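Local coordinates for motility-associated killing factor MakB (Vibrio cholerae serotype O1, PDB 6W1W), which probably serves as one component of a three-component cytotoxin structurally similar to the alpha-pore-forming toxins, at residues 28-33 and 64-69; 137-142 and 268-273; 101-106 and 311-316; 85-90 and 321-326. One frame throughout, in Å; residues are numbered along the deposited sequence.

Overall arrangement
The four contacts sample an elongated helical bundle at two levels and illustrate how long helices are joined at separated points. Interactions 1 and 2 lie nearer the centre of the chain, their own centres about 13 Å apart, and meet where Tyr29 of interaction 1 packs on Ser270 of interaction 2. Interactions 3 and 4, with centres about 14 Å apart, sit toward one end. There a disulfide joins Cys106 of interaction 3 to Cys90 of interaction 4, the two SG atoms 2.0 Å apart. Interactions 2 and 3 both use helix 100-151 yet have centres about 49 Å apart, on opposite sides of the chain's centre.

Interaction 1: 28-33 and 64-69; sequences NYDATC and EFMQQK
Asp30 of helix 9-35 is received by three side chains around the end of helix 46-66 and the beginning of the next helix: Lys69, Met66 and Phe65. Its OD2 forms a salt bridge with Lys69 NZ at 3.2 Å, which as a hydrogen bond is weak. Met66 lies against the same carboxylate with its methylene, CG standing 3.4 Å from Asp30 OD1 and equally far from OD2, while SD is nearest to OD1. On the aromatic side, Phe65 CE1 comes to 3.9 Å from Asp30 CB, an oblique approach that brings the ring to the methylene and not to the charged end.

Torsions account for this fit. Asp30 CG is anti to the backbone N (chi1 168°), which sends the carboxylate out from its helix toward 64-69. The Lys69 chain bends at chi3 (53°) and crosses the Asp30 side chain at about a right angle. Behind them, Phe65 O accepts from both Gln68 N and Lys69 N, the backbone turn that brings Lys69 round to the aspartate. Phe65 also packs on Ile26 and on Phe128 of helix 100-151, and Lys69 NZ has a second, weak bond to Ser27 O.

With an ammonium group and the flank of a thioether chain set side by side against its carboxylate, Asp30 is buried beside a compensating charge, which would probably favour its ionised form.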
loop_
_atom_site.group_PDB
_atom_site.type_symbol
_atom_site.label_atom_id
_atom_site.label_comp_id
_atom_site.label_asym_id
_atom_site.label_seq_id
_atom_site.Cartn_x
_atom_site.Cartn_y
_atom_site.Cartn_z
ATOM N N ASN A 28 4.615 -1.866 0.139
ATOM C CA ASN A 28 5.972 -1.507 -0.241
ATOM C C ASN A 28 6.593 -0.477 0.694
ATOM O O ASN A 28 7.783 -0.175 0.559
ATOM C CB ASN A 28 6.002 -1.012 -1.692
ATOM C CG ASN A 28 5.922 -2.155 -2.692
ATOM O OD1 ASN A 28 6.912 -2.844 -2.942
ATOM N ND2 ASN A 28 4.737 -2.368 -3.260
ATOM N N TYR A 29 5.824 0.056 1.647
ATOM C CA TYR A 29 6.442 0.795 2.744
ATOM C C TYR A 29 7.336 -0.126 3.560
ATOM O O TYR A 29 8.360 0.310 4.101
ATOM C CB TYR A 29 5.380 1.429 3.640
ATOM C CG TYR A 29 5.952 2.120 4.860
ATOM C CD1 TYR A 29 6.400 3.432 4.792
ATOM C CD2 TYR A 29 6.037 1.461 6.084
ATOM C CE1 TYR A 29 6.925 4.069 5.902
ATOM C CE2 TYR A 29 6.561 2.087 7.201
ATOM C CZ TYR A 29 7.003 3.393 7.105
ATOM O OH TYR A 29 7.525 4.029 8.210
ATOM N N ASP A 30 6.958 -1.402 3.660
ATOM C CA ASP A 30 7.849 -2.401 4.236
ATOM C C ASP A 30 9.118 -2.534 3.404
ATOM O O ASP A 30 10.235 -2.368 3.916
ATOM C CB ASP A 30 7.122 -3.742 4.349
ATOM C CG ASP A 30 8.059 -4.889 4.673
ATOM O OD1 ASP A 30 8.689 -4.867 5.753
ATOM O OD2 ASP A 30 8.165 -5.813 3.841
ATOM N N ALA A 31 8.959 -2.809 2.103
ATOM C CA ALA A 31 10.108 -2.970 1.216
ATOM C C ALA A 31 11.007 -1.742 1.234
ATOM O O ALA A 31 12.237 -1.864 1.225
ATOM C CB ALA A 31 9.635 -3.259 -0.207
ATOM N N THR A 32 10.409 -0.547 1.264
ATOM C CA THR A 32 11.196 0.669 1.430
ATOM C C THR A 32 11.989 0.632 2.733
ATOM O O THR A 32 13.144 1.073 2.781
ATOM C CB THR A 32 10.280 1.898 1.402
ATOM O OG1 THR A 32 9.486 1.893 0.209
ATOM C CG2 THR A 32 11.090 3.195 1.468
ATOM N N CYS A 33 11.380 0.111 3.804
ATOM C CA CYS A 33 12.043 0.091 5.104
ATOM C C CYS A 33 13.186 -0.912 5.149
ATOM O O CYS A 33 14.214 -0.643 5.784
ATOM C CB CYS A 33 11.032 -0.212 6.211
ATOM S SG CYS A 33 10.268 1.264 6.925
ATOM N N GLU A 64 6.572 -6.837 12.588
ATOM C CA GLU A 64 5.347 -7.454 13.082
ATOM C C GLU A 64 4.255 -7.426 12.020
ATOM O O GLU A 64 3.637 -8.454 11.720
ATOM C CB GLU A 64 4.883 -6.749 14.357
ATOM C CG GLU A 64 3.607 -7.314 14.949
ATOM C CD GLU A 64 2.982 -6.378 15.965
ATOM O OE1 GLU A 64 3.512 -5.262 16.149
ATOM O OE2 GLU A 64 1.959 -6.761 16.574
ATOM N N PHE A 65 4.008 -6.250 11.436
ATOM C CA PHE A 65 3.008 -6.140 10.379
ATOM C C PHE A 65 3.476 -6.815 9.092
ATOM O O PHE A 65 2.663 -7.409 8.373
ATOM C CB PHE A 65 2.668 -4.664 10.141
ATOM C CG PHE A 65 2.826 -4.210 8.711
ATOM C CD1 PHE A 65 4.050 -3.745 8.243
ATOM C CD2 PHE A 65 1.745 -4.218 7.842
ATOM C CE1 PHE A 65 4.198 -3.320 6.931
ATOM C CE2 PHE A 65 1.886 -3.792 6.529
ATOM C CZ PHE A 65 3.114 -3.342 6.075
ATOM N N MET A 66 4.781 -6.748 8.802
ATOM C CA MET A 66 5.322 -7.303 7.561
ATOM C C MET A 66 4.953 -8.769 7.375
ATOM O O MET A 66 4.744 -9.218 6.244
ATOM C CB MET A 66 6.847 -7.134 7.540
ATOM C CG MET A 66 7.583 -7.946 6.474
ATOM S SD MET A 66 9.377 -7.989 6.708
ATOM C CE MET A 66 9.843 -9.237 5.508
ATOM N N GLN A 67 4.856 -9.527 8.467
ATOM C CA GLN A 67 4.508 -10.939 8.392
ATOM C C GLN A 67 3.008 -11.185 8.504
ATOM O O GLN A 67 2.568 -12.331 8.368
ATOM C CB GLN A 67 5.259 -11.721 9.473
ATOM C CG GLN A 67 6.773 -11.578 9.372
ATOM C CD GLN A 67 7.518 -12.355 10.442
ATOM O OE1 GLN A 67 8.704 -12.125 10.679
ATOM N NE2 GLN A 67 6.824 -13.284 11.092
ATOM N N GLN A 68 2.213 -10.144 8.737
ATOM C CA GLN A 68 0.763 -10.266 8.691
ATOM C C GLN A 68 0.164 -9.769 7.382
ATOM O O GLN A 68 -0.990 -10.099 7.086
ATOM C CB GLN A 68 0.124 -9.504 9.858
ATOM C CG GLN A 68 0.299 -10.184 11.202
ATOM C CD GLN A 68 -0.305 -11.576 11.229
ATOM O OE1 GLN A 68 -1.519 -11.743 11.101
ATOM N NE2 GLN A 68 0.544 -12.586 11.389
ATOM N N LYS A 69 0.916 -8.993 6.600
ATOM C CA LYS A 69 0.391 -8.467 5.341
ATOM C C LYS A 69 -0.012 -9.566 4.363
ATOM O O LYS A 69 -1.151 -9.525 3.868
ATOM C CB LYS A 69 1.412 -7.495 4.737
ATOM C CG LYS A 69 1.444 -7.445 3.219
ATOM C CD LYS A 69 2.721 -6.770 2.724
ATOM C CE LYS A 69 3.959 -7.427 3.325
ATOM N NZ LYS A 69 5.221 -6.724 2.962
#

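Interaction 2: 137-142 and 268-273; sequences NAEELL and NMSEEF
Glu139, on the long helix 100-151, touches segment 268-273 through Ser270, near the end of helix 251-270. Following that segment in order, Met269 comes first. Its side chain turns to helix 9-35, where it packs on Tyr29 and Thr32, while its carbonyl oxygen, Met269 O, accepts Glu272 N at 3.2 Å.

Ser270 makes the contact itself. Its OG lies beside the backbone N (chi1 -72°) and donates to Glu139 OE2. The modelled separation of 2.4 Å between Ser270 OG and Glu139 OE2 is very short, and its exact value is doubtful at this resolution. Glu139 spans the gap with a chain extended beyond CG (chi2 166°) and offers OE2, with Glu139 OE1 left 3.9 Å from Ser270 OG. The same OE2 has a weak bond to Tyr29 OH, which draws helix 9-35 into the junction.

Ser270 also opens a type I turn that closes with Phe273 N on Ser270 O, 2.8 Å apart, and Ser270 C lies at the edge of the Phe273 ring, in its plane. Between them, Glu271 directs OE1 to Tyr132 OH. Glu271 OE2 stands 5.7 Å from Glu139 OE1, and Lys136 NZ forms salt bridges with both of these oxygens.

The chemistry is thus shared: Glu139 accepts a hydrogen bond from the serine hydroxyl at one oxygen and forms a salt bridge with a lysine at the other. Lys136 would offset the like charges of Glu139 and Glu271, probably helping both to remain ionised although Glu139 is buried.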
loop_
_atom_site.group_PDB
_atom_site.type_symbol
_atom_site.label_atom_id
_atom_site.label_comp_id
_atom_site.label_asym_id
_atom_site.label_seq_id
_atom_site.Cartn_x
_atom_site.Cartn_y
_atom_site.Cartn_z
ATOM N N ASN A 137 5.767 6.094 15.381
ATOM C CA ASN A 137 6.670 6.222 16.523
ATOM C C ASN A 137 8.129 6.187 16.080
ATOM O O ASN A 137 8.909 7.088 16.411
ATOM C CB ASN A 137 6.396 5.117 17.544
ATOM C CG ASN A 137 5.451 5.557 18.652
ATOM O OD1 ASN A 137 5.243 6.753 18.873
ATOM N ND2 ASN A 137 4.885 4.584 19.368
ATOM N N ALA A 138 8.519 5.145 15.339
ATOM C CA ALA A 138 9.913 5.022 14.923
ATOM C C ALA A 138 10.324 6.155 13.992
ATOM O O ALA A 138 11.510 6.499 13.924
ATOM C CB ALA A 138 10.152 3.673 14.248
ATOM N N GLU A 139 9.368 6.743 13.268
ATOM C CA GLU A 139 9.683 7.895 12.431
ATOM C C GLU A 139 10.053 9.105 13.282
ATOM O O GLU A 139 11.087 9.743 13.052
ATOM C CB GLU A 139 8.502 8.220 11.513
ATOM C CG GLU A 139 8.465 7.404 10.223
ATOM C CD GLU A 139 7.129 7.508 9.505
ATOM O OE1 GLU A 139 6.424 8.521 9.705
ATOM O OE2 GLU A 139 6.777 6.571 8.757
ATOM N N GLU A 140 9.221 9.425 14.280
ATOM C CA GLU A 140 9.478 10.589 15.127
ATOM C C GLU A 140 10.820 10.486 15.839
ATOM O O GLU A 140 11.436 11.508 16.163
ATOM C CB GLU A 140 8.348 10.755 16.143
ATOM C CG GLU A 140 8.452 12.011 17.000
ATOM C CD GLU A 140 7.365 12.089 18.054
ATOM O OE1 GLU A 140 6.413 11.283 17.984
ATOM O OE2 GLU A 140 7.465 12.952 18.952
ATOM N N LEU A 141 11.289 9.263 16.089
ATOM C CA LEU A 141 12.617 9.094 16.667
ATOM C C LEU A 141 13.695 9.508 15.678
ATOM O O LEU A 141 14.649 10.205 16.044
ATOM C CB LEU A 141 12.817 7.645 17.109
ATOM C CG LEU A 141 11.972 7.168 18.289
ATOM C CD1 LEU A 141 12.269 5.708 18.566
ATOM C CD2 LEU A 141 12.218 8.022 19.532
ATOM N N LEU A 142 13.557 9.089 14.419
ATOM C CA LEU A 142 14.485 9.530 13.383
ATOM C C LEU A 142 14.369 11.030 13.151
ATOM O O LEU A 142 15.381 11.735 13.063
ATOM C CB LEU A 142 14.223 8.761 12.092
ATOM C CG LEU A 142 14.834 7.362 12.048
ATOM C CD1 LEU A 142 14.233 6.548 10.923
ATOM C CD2 LEU A 142 16.344 7.468 11.893
ATOM N N ASN A 268 5.331 10.891 4.668
ATOM C CA ASN A 268 4.235 11.001 3.712
ATOM C C ASN A 268 3.779 9.634 3.227
ATOM O O ASN A 268 2.582 9.427 2.989
ATOM C CB ASN A 268 4.647 11.872 2.527
ATOM C CG ASN A 268 4.864 13.318 2.919
ATOM O OD1 ASN A 268 5.914 13.896 2.642
ATOM N ND2 ASN A 268 3.867 13.915 3.563
ATOM N N MET A 269 4.716 8.698 3.069
ATOM C CA MET A 269 4.345 7.339 2.696
ATOM C C MET A 269 3.458 6.702 3.758
ATOM O O MET A 269 2.489 6.007 3.429
ATOM C CB MET A 269 5.600 6.498 2.474
ATOM C CG MET A 269 5.484 5.429 1.400
ATOM S SD MET A 269 7.099 4.695 1.016
ATOM C CE MET A 269 8.169 6.138 1.049
ATOM N N SER A 270 3.779 6.922 5.041
ATOM C CA SER A 270 3.004 6.311 6.114
ATOM C C SER A 270 1.598 6.883 6.198
ATOM O O SER A 270 0.674 6.177 6.613
ATOM C CB SER A 270 3.713 6.488 7.456
ATOM O OG SER A 270 4.864 5.666 7.536
ATOM N N GLU A 271 1.406 8.150 5.811
ATOM C CA GLU A 271 0.071 8.735 5.867
ATOM C C GLU A 271 -0.903 8.084 4.893
ATOM O O GLU A 271 -2.100 8.384 4.950
ATOM C CB GLU A 271 0.136 10.242 5.613
ATOM C CG GLU A 271 1.069 11.005 6.546
ATOM C CD GLU A 271 0.663 10.936 8.015
ATOM O OE1 GLU A 271 -0.485 10.545 8.318
ATOM O OE2 GLU A 271 1.502 11.288 8.874
ATOM N N GLU A 272 -0.427 7.208 4.005
ATOM C CA GLU A 272 -1.317 6.400 3.185
ATOM C C GLU A 272 -1.952 5.263 3.973
ATOM O O GLU A 272 -2.931 4.677 3.499
ATOM C CB GLU A 272 -0.560 5.844 1.974
ATOM C CG GLU A 272 0.063 6.924 1.084
ATOM C CD GLU A 272 -0.956 7.924 0.556
ATOM O OE1 GLU A 272 -1.980 7.492 -0.018
ATOM O OE2 GLU A 272 -0.738 9.144 0.725
ATOM N N PHE A 273 -1.420 4.945 5.158
ATOM C CA PHE A 273 -2.090 4.000 6.047
ATOM C C PHE A 273 -3.456 4.519 6.477
ATOM O O PHE A 273 -4.407 3.740 6.617
ATOM C CB PHE A 273 -1.235 3.731 7.289
ATOM C CG PHE A 273 -0.098 2.771 7.071
ATOM C CD1 PHE A 273 1.126 3.214 6.585
ATOM C CD2 PHE A 273 -0.238 1.429 7.393
ATOM C CE1 PHE A 273 2.182 2.336 6.400
ATOM C CE2 PHE A 273 0.812 0.541 7.211
ATOM C CZ PHE A 273 2.026 0.996 6.713
#

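Interaction 3: 101-106 and 311-316; sequences KQWIEC and TDLQTI
The short helix 311-314, which lays Leu313 against Trp103, is closed on itself at Thr311 O, a carbonyl oxygen that accepts from both Thr315 N, at 3.1 Å, and Thr315 OG1, at 3.2 Å. The hydroxyl comes in tilted 30° from the carbonyl plane. Thr315 is also where the backbone leaves helical geometry, and this turn leads from 311-314 into helix 316-333.

Across the contact, bonding gives way to apolar packing. Both methyls of Leu313 sit on the indole of Trp103, each over its own part of the ring system. Leu313 CD2 stands over the five-membered ring of Trp103, 3.9 Å from its centroid and only 8° off the normal, a CH-pi contact made squarely through the face. Leu313 CD1 is displaced toward the six-membered ring and lies 3.8 Å from both Trp103 CE3 and Trp103 CZ3. Ile316 adds a looser, oblique touch, Ile316 CD1 being 4.3 Å from Trp103 CZ3. With CG beside the backbone N and anti to the carbonyl carbon (chi1 -81°), the indole is carried off helix 100-151 toward 311-316.

Leu301 of helix 276-302 and Thr98 also touch this indole, and Pro307 touches Leu313. One turn beyond Trp103, Cys106 is cross-linked to Cys90 of segment 85-90.

An aromatic side chain roofed by leucine methyls beside a disulfide packs here near one end of an elongated helical bundle, an architecture consistent with the reported similarity to alpha-pore-forming toxins.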
loop_
_atom_site.group_PDB
_atom_site.type_symbol
_atom_site.label_atom_id
_atom_site.label_comp_id
_atom_site.label_asym_id
_atom_site.label_seq_id
_atom_site.Cartn_x
_atom_site.Cartn_y
_atom_site.Cartn_z
ATOM N N LYS A 101 -37.997 -25.320 5.475
ATOM C CA LYS A 101 -36.963 -25.659 6.446
ATOM C C LYS A 101 -35.582 -25.621 5.803
ATOM O O LYS A 101 -34.621 -25.125 6.402
ATOM C CB LYS A 101 -37.244 -27.038 7.050
ATOM C CG LYS A 101 -36.046 -27.694 7.735
ATOM C CD LYS A 101 -35.823 -27.164 9.146
ATOM C CE LYS A 101 -36.920 -27.636 10.092
ATOM N NZ LYS A 101 -37.001 -29.125 10.159
ATOM N N GLN A 102 -35.471 -26.128 4.572
ATOM C CA GLN A 102 -34.181 -26.169 3.890
ATOM C C GLN A 102 -33.676 -24.767 3.576
ATOM O O GLN A 102 -32.464 -24.517 3.614
ATOM C CB GLN A 102 -34.293 -26.997 2.612
ATOM C CG GLN A 102 -34.740 -28.429 2.841
ATOM C CD GLN A 102 -35.092 -29.142 1.550
ATOM O OE1 GLN A 102 -34.903 -28.603 0.458
ATOM N NE2 GLN A 102 -35.611 -30.359 1.668
ATOM N N TRP A 103 -34.585 -23.842 3.255
ATOM C CA TRP A 103 -34.172 -22.463 3.018
ATOM C C TRP A 103 -33.545 -21.851 4.265
ATOM O O TRP A 103 -32.527 -21.156 4.178
ATOM C CB TRP A 103 -35.361 -21.620 2.551
ATOM C CG TRP A 103 -35.689 -21.752 1.083
ATOM C CD1 TRP A 103 -36.845 -22.238 0.541
ATOM C CD2 TRP A 103 -34.849 -21.395 -0.022
ATOM N NE1 TRP A 103 -36.776 -22.204 -0.831
ATOM C CE2 TRP A 103 -35.562 -21.691 -1.202
ATOM C CE3 TRP A 103 -33.564 -20.856 -0.128
ATOM C CZ2 TRP A 103 -35.031 -21.465 -2.469
ATOM C CZ3 TRP A 103 -33.040 -20.630 -1.387
ATOM C CH2 TRP A 103 -33.772 -20.936 -2.541
ATOM N N ILE A 104 -34.130 -22.107 5.437
ATOM C CA ILE A 104 -33.591 -21.546 6.672
ATOM C C ILE A 104 -32.241 -22.169 6.999
ATOM O O ILE A 104 -31.302 -21.466 7.387
ATOM C CB ILE A 104 -34.586 -21.726 7.830
ATOM C CG1 ILE A 104 -35.961 -21.181 7.445
ATOM C CG2 ILE A 104 -34.076 -21.007 9.057
ATOM C CD1 ILE A 104 -36.966 -21.180 8.579
ATOM N N GLU A 105 -32.122 -23.491 6.852
ATOM C CA GLU A 105 -30.838 -24.145 7.092
ATOM C C GLU A 105 -29.768 -23.610 6.153
ATOM O O GLU A 105 -28.610 -23.439 6.553
ATOM C CB GLU A 105 -30.981 -25.659 6.939
ATOM C CG GLU A 105 -31.960 -26.289 7.920
ATOM C CD GLU A 105 -32.059 -27.791 7.757
ATOM O OE1 GLU A 105 -31.299 -28.353 6.941
ATOM O OE2 GLU A 105 -32.899 -28.410 8.446
ATOM N N CYS A 106 -30.138 -23.327 4.902
ATOM C CA CYS A 106 -29.179 -22.751 3.965
ATOM C C CYS A 106 -28.860 -21.308 4.327
ATOM O O CYS A 106 -27.697 -20.891 4.274
ATOM C CB CYS A 106 -29.716 -22.839 2.536
ATOM S SG CYS A 106 -28.505 -23.437 1.335
ATOM N N THR A 311 -39.268 -11.451 -2.412
ATOM C CA THR A 311 -38.602 -11.117 -3.669
ATOM C C THR A 311 -37.104 -11.383 -3.603
ATOM O O THR A 311 -36.500 -11.761 -4.612
ATOM C CB THR A 311 -38.856 -9.656 -4.053
ATOM O OG1 THR A 311 -38.168 -8.792 -3.140
ATOM C CG2 THR A 311 -40.351 -9.339 -4.037
ATOM N N ASP A 312 -36.489 -11.199 -2.431
ATOM C CA ASP A 312 -35.072 -11.511 -2.284
ATOM C C ASP A 312 -34.783 -12.985 -2.530
ATOM O O ASP A 312 -33.639 -13.340 -2.837
ATOM C CB ASP A 312 -34.575 -11.113 -0.891
ATOM C CG ASP A 312 -34.100 -9.668 -0.826
ATOM O OD1 ASP A 312 -34.945 -8.752 -0.892
ATOM O OD2 ASP A 312 -32.877 -9.449 -0.704
ATOM N N LEU A 313 -35.788 -13.850 -2.399
ATOM C CA LEU A 313 -35.592 -15.275 -2.626
ATOM C C LEU A 313 -35.802 -15.654 -4.088
ATOM O O LEU A 313 -35.104 -16.533 -4.605
ATOM C CB LEU A 313 -36.532 -16.081 -1.722
ATOM C CG LEU A 313 -35.997 -17.440 -1.256
ATOM C CD1 LEU A 313 -34.654 -17.267 -0.559
ATOM C CD2 LEU A 313 -37.000 -18.146 -0.350
ATOM N N GLN A 314 -36.744 -14.993 -4.769
ATOM C CA GLN A 314 -36.981 -15.269 -6.183
ATOM C C GLN A 314 -35.793 -14.830 -7.035
ATOM O O GLN A 314 -35.297 -15.591 -7.873
ATOM C CB GLN A 314 -38.255 -14.558 -6.639
ATOM C CG GLN A 314 -39.487 -14.875 -5.799
ATOM C CD GLN A 314 -40.589 -13.836 -5.951
ATOM O OE1 GLN A 314 -40.319 -12.641 -6.080
ATOM N NE2 GLN A 314 -41.841 -14.291 -5.937
ATOM N N THR A 315 -35.322 -13.601 -6.826
ATOM C CA THR A 315 -34.215 -13.028 -7.587
ATOM C C THR A 315 -32.849 -13.491 -7.096
ATOM O O THR A 315 -31.886 -12.720 -7.118
ATOM C CB THR A 315 -34.322 -11.505 -7.539
ATOM O OG1 THR A 315 -33.894 -11.027 -6.256
ATOM C CG2 THR A 315 -35.759 -11.069 -7.788
ATOM N N ILE A 316 -32.736 -14.744 -6.654
ATOM C CA ILE A 316 -31.453 -15.217 -6.149
ATOM C C ILE A 316 -30.533 -15.634 -7.297
ATOM O O ILE A 316 -29.303 -15.572 -7.165
ATOM C CB ILE A 316 -31.669 -16.359 -5.138
ATOM C CG1 ILE A 316 -30.350 -16.721 -4.450
ATOM C CG2 ILE A 316 -32.306 -17.570 -5.816
ATOM C CD1 ILE A 316 -30.486 -17.764 -3.371
#

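Interaction 4: 85-90 and 321-326; sequences TTFDAC and ASWKTI
Phe87, on helix 69-90, meets Trp323 of helix 316-333 ring against ring. Along 85-90 it is the first residue to reach across, with CG anti to its N (chi1 -165°), an orientation that swings the ring over to the five-membered ring of the indole, at its CD1 and NE1. Trp323 CD1 lies 3.8 Å above the phenyl plane of Phe87, over its centre, and Trp323 NE1 approaches Phe87 CE2 to 3.7 Å over the same face. The planes are inclined at 39° with centroids 4.5 Å apart, too oblique for either a stack or an edge-to-face pair. Phe87 also packs on Ile316, Ala319 and Leu5. Its carbonyl oxygen, Phe87 O, takes Cys90 N at 3.1 Å in the turn leading to the disulfide-bonded cysteine, while Asp88, between them, packs on Ser320.

The indole N-H is committed to Leu5 O, and Tyr83 meets Trp323 edge-to-face. The contact with Phe87 therefore rests on dispersion between aromatic surfaces, while a hydrogen bond to the N-terminal segment satisfies the one polar atom of this buried indole and helps fix its rotation.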
loop_
_atom_site.group_PDB
_atom_site.type_symbol
_atom_site.label_atom_id
_atom_site.label_comp_id
_atom_site.label_asym_id
_atom_site.label_seq_id
_atom_site.Cartn_x
_atom_site.Cartn_y
_atom_site.Cartn_z
ATOM N N THR A 85 -18.818 -19.267 -3.262
ATOM C CA THR A 85 -18.905 -20.719 -3.380
ATOM C C THR A 85 -20.084 -21.268 -2.581
ATOM O O THR A 85 -20.925 -21.996 -3.120
ATOM C CB THR A 85 -17.595 -21.364 -2.923
ATOM O OG1 THR A 85 -16.507 -20.819 -3.678
ATOM C CG2 THR A 85 -17.641 -22.877 -3.124
ATOM N N THR A 86 -20.169 -20.916 -1.295
ATOM C CA THR A 86 -21.283 -21.385 -0.476
ATOM C C THR A 86 -22.596 -20.713 -0.856
ATOM O O THR A 86 -23.663 -21.224 -0.501
ATOM C CB THR A 86 -20.997 -21.160 1.014
ATOM O OG1 THR A 86 -20.890 -19.755 1.280
ATOM C CG2 THR A 86 -19.702 -21.855 1.427
ATOM N N PHE A 87 -22.547 -19.587 -1.570
ATOM C CA PHE A 87 -23.781 -18.924 -1.981
ATOM C C PHE A 87 -24.460 -19.682 -3.116
ATOM O O PHE A 87 -25.693 -19.794 -3.144
ATOM C CB PHE A 87 -23.490 -17.483 -2.395
ATOM C CG PHE A 87 -24.716 -16.612 -2.489
ATOM C CD1 PHE A 87 -25.571 -16.702 -3.576
ATOM C CD2 PHE A 87 -24.996 -15.685 -1.499
ATOM C CE1 PHE A 87 -26.692 -15.897 -3.665
ATOM C CE2 PHE A 87 -26.114 -14.874 -1.585
ATOM C CZ PHE A 87 -26.962 -14.982 -2.668
ATOM N N ASP A 88 -23.674 -20.202 -4.066
ATOM C CA ASP A 88 -24.230 -20.991 -5.160
ATOM C C ASP A 88 -24.871 -22.282 -4.675
ATOM O O ASP A 88 -25.776 -22.799 -5.339
ATOM C CB ASP A 88 -23.147 -21.303 -6.192
ATOM C CG ASP A 88 -23.124 -20.302 -7.326
ATOM O OD1 ASP A 88 -23.936 -19.353 -7.290
ATOM O OD2 ASP A 88 -22.302 -20.471 -8.254
ATOM N N ALA A 89 -24.429 -22.813 -3.533
ATOM C CA ALA A 89 -25.077 -23.997 -2.979
ATOM C C ALA A 89 -26.532 -23.722 -2.625
ATOM O O ALA A 89 -27.379 -24.614 -2.749
ATOM C CB ALA A 89 -24.316 -24.494 -1.748
ATOM N N CYS A 90 -26.846 -22.496 -2.204
ATOM C CA CYS A 90 -28.199 -22.147 -1.789
ATOM C C CYS A 90 -29.045 -21.569 -2.913
ATOM O O CYS A 90 -30.243 -21.346 -2.710
ATOM C CB CYS A 90 -28.161 -21.152 -0.626
ATOM S SG CYS A 90 -27.377 -21.810 0.860
ATOM N N ALA A 321 -25.230 -14.631 -9.794
ATOM C CA ALA A 321 -24.479 -14.189 -10.964
ATOM C C ALA A 321 -23.666 -12.939 -10.665
ATOM O O ALA A 321 -22.596 -12.739 -11.253
ATOM C CB ALA A 321 -25.425 -13.938 -12.137
ATOM N N SER A 322 -24.154 -12.090 -9.757
ATOM C CA SER A 322 -23.393 -10.918 -9.342
ATOM C C SER A 322 -22.246 -11.290 -8.411
ATOM O O SER A 322 -21.197 -10.635 -8.432
ATOM C CB SER A 322 -24.316 -9.903 -8.669
ATOM O OG SER A 322 -25.328 -9.468 -9.557
ATOM N N TRP A 323 -22.425 -12.325 -7.585
ATOM C CA TRP A 323 -21.315 -12.804 -6.768
ATOM C C TRP A 323 -20.235 -13.445 -7.625
ATOM O O TRP A 323 -19.048 -13.362 -7.287
ATOM C CB TRP A 323 -21.810 -13.786 -5.702
ATOM C CG TRP A 323 -22.488 -13.085 -4.578
ATOM C CD1 TRP A 323 -23.825 -13.066 -4.302
ATOM C CD2 TRP A 323 -21.863 -12.255 -3.595
ATOM N NE1 TRP A 323 -24.068 -12.284 -3.201
ATOM C CE2 TRP A 323 -22.879 -11.774 -2.748
ATOM C CE3 TRP A 323 -20.542 -11.876 -3.346
ATOM C CZ2 TRP A 323 -22.612 -10.939 -1.667
ATOM C CZ3 TRP A 323 -20.281 -11.044 -2.275
ATOM C CH2 TRP A 323 -21.310 -10.586 -1.450
ATOM N N LYS A 324 -20.623 -14.078 -8.734
ATOM C CA LYS A 324 -19.630 -14.642 -9.640
ATOM C C LYS A 324 -18.774 -13.545 -10.256
ATOM O O LYS A 324 -17.566 -13.726 -10.449
ATOM C CB LYS A 324 -20.316 -15.472 -10.726
ATOM C CG LYS A 324 -19.367 -16.346 -11.539
ATOM C CD LYS A 324 -18.582 -17.294 -10.643
ATOM C CE LYS A 324 -17.715 -18.250 -11.451
ATOM N NZ LYS A 324 -16.717 -17.534 -12.293
ATOM N N THR A 325 -19.380 -12.392 -10.556
ATOM C CA THR A 325 -18.616 -11.264 -11.079
ATOM C C THR A 325 -17.643 -10.731 -10.031
ATOM O O THR A 325 -16.495 -10.400 -10.349
ATOM C CB THR A 325 -19.567 -10.158 -11.554
ATOM O OG1 THR A 325 -20.472 -10.680 -12.540
ATOM C CG2 THR A 325 -18.788 -9.004 -12.163
ATOM N N ILE A 326 -18.080 -10.660 -8.770
ATOM C CA ILE A 326 -17.208 -10.159 -7.711
ATOM C C ILE A 326 -16.113 -11.171 -7.397
ATOM O O ILE A 326 -14.955 -10.803 -7.171
ATOM C CB ILE A 326 -18.033 -9.802 -6.460
ATOM C CG1 ILE A 326 -19.047 -8.708 -6.795
ATOM C CG2 ILE A 326 -17.124 -9.353 -5.323
ATOM C CD1 ILE A 326 -19.801 -8.189 -5.606
#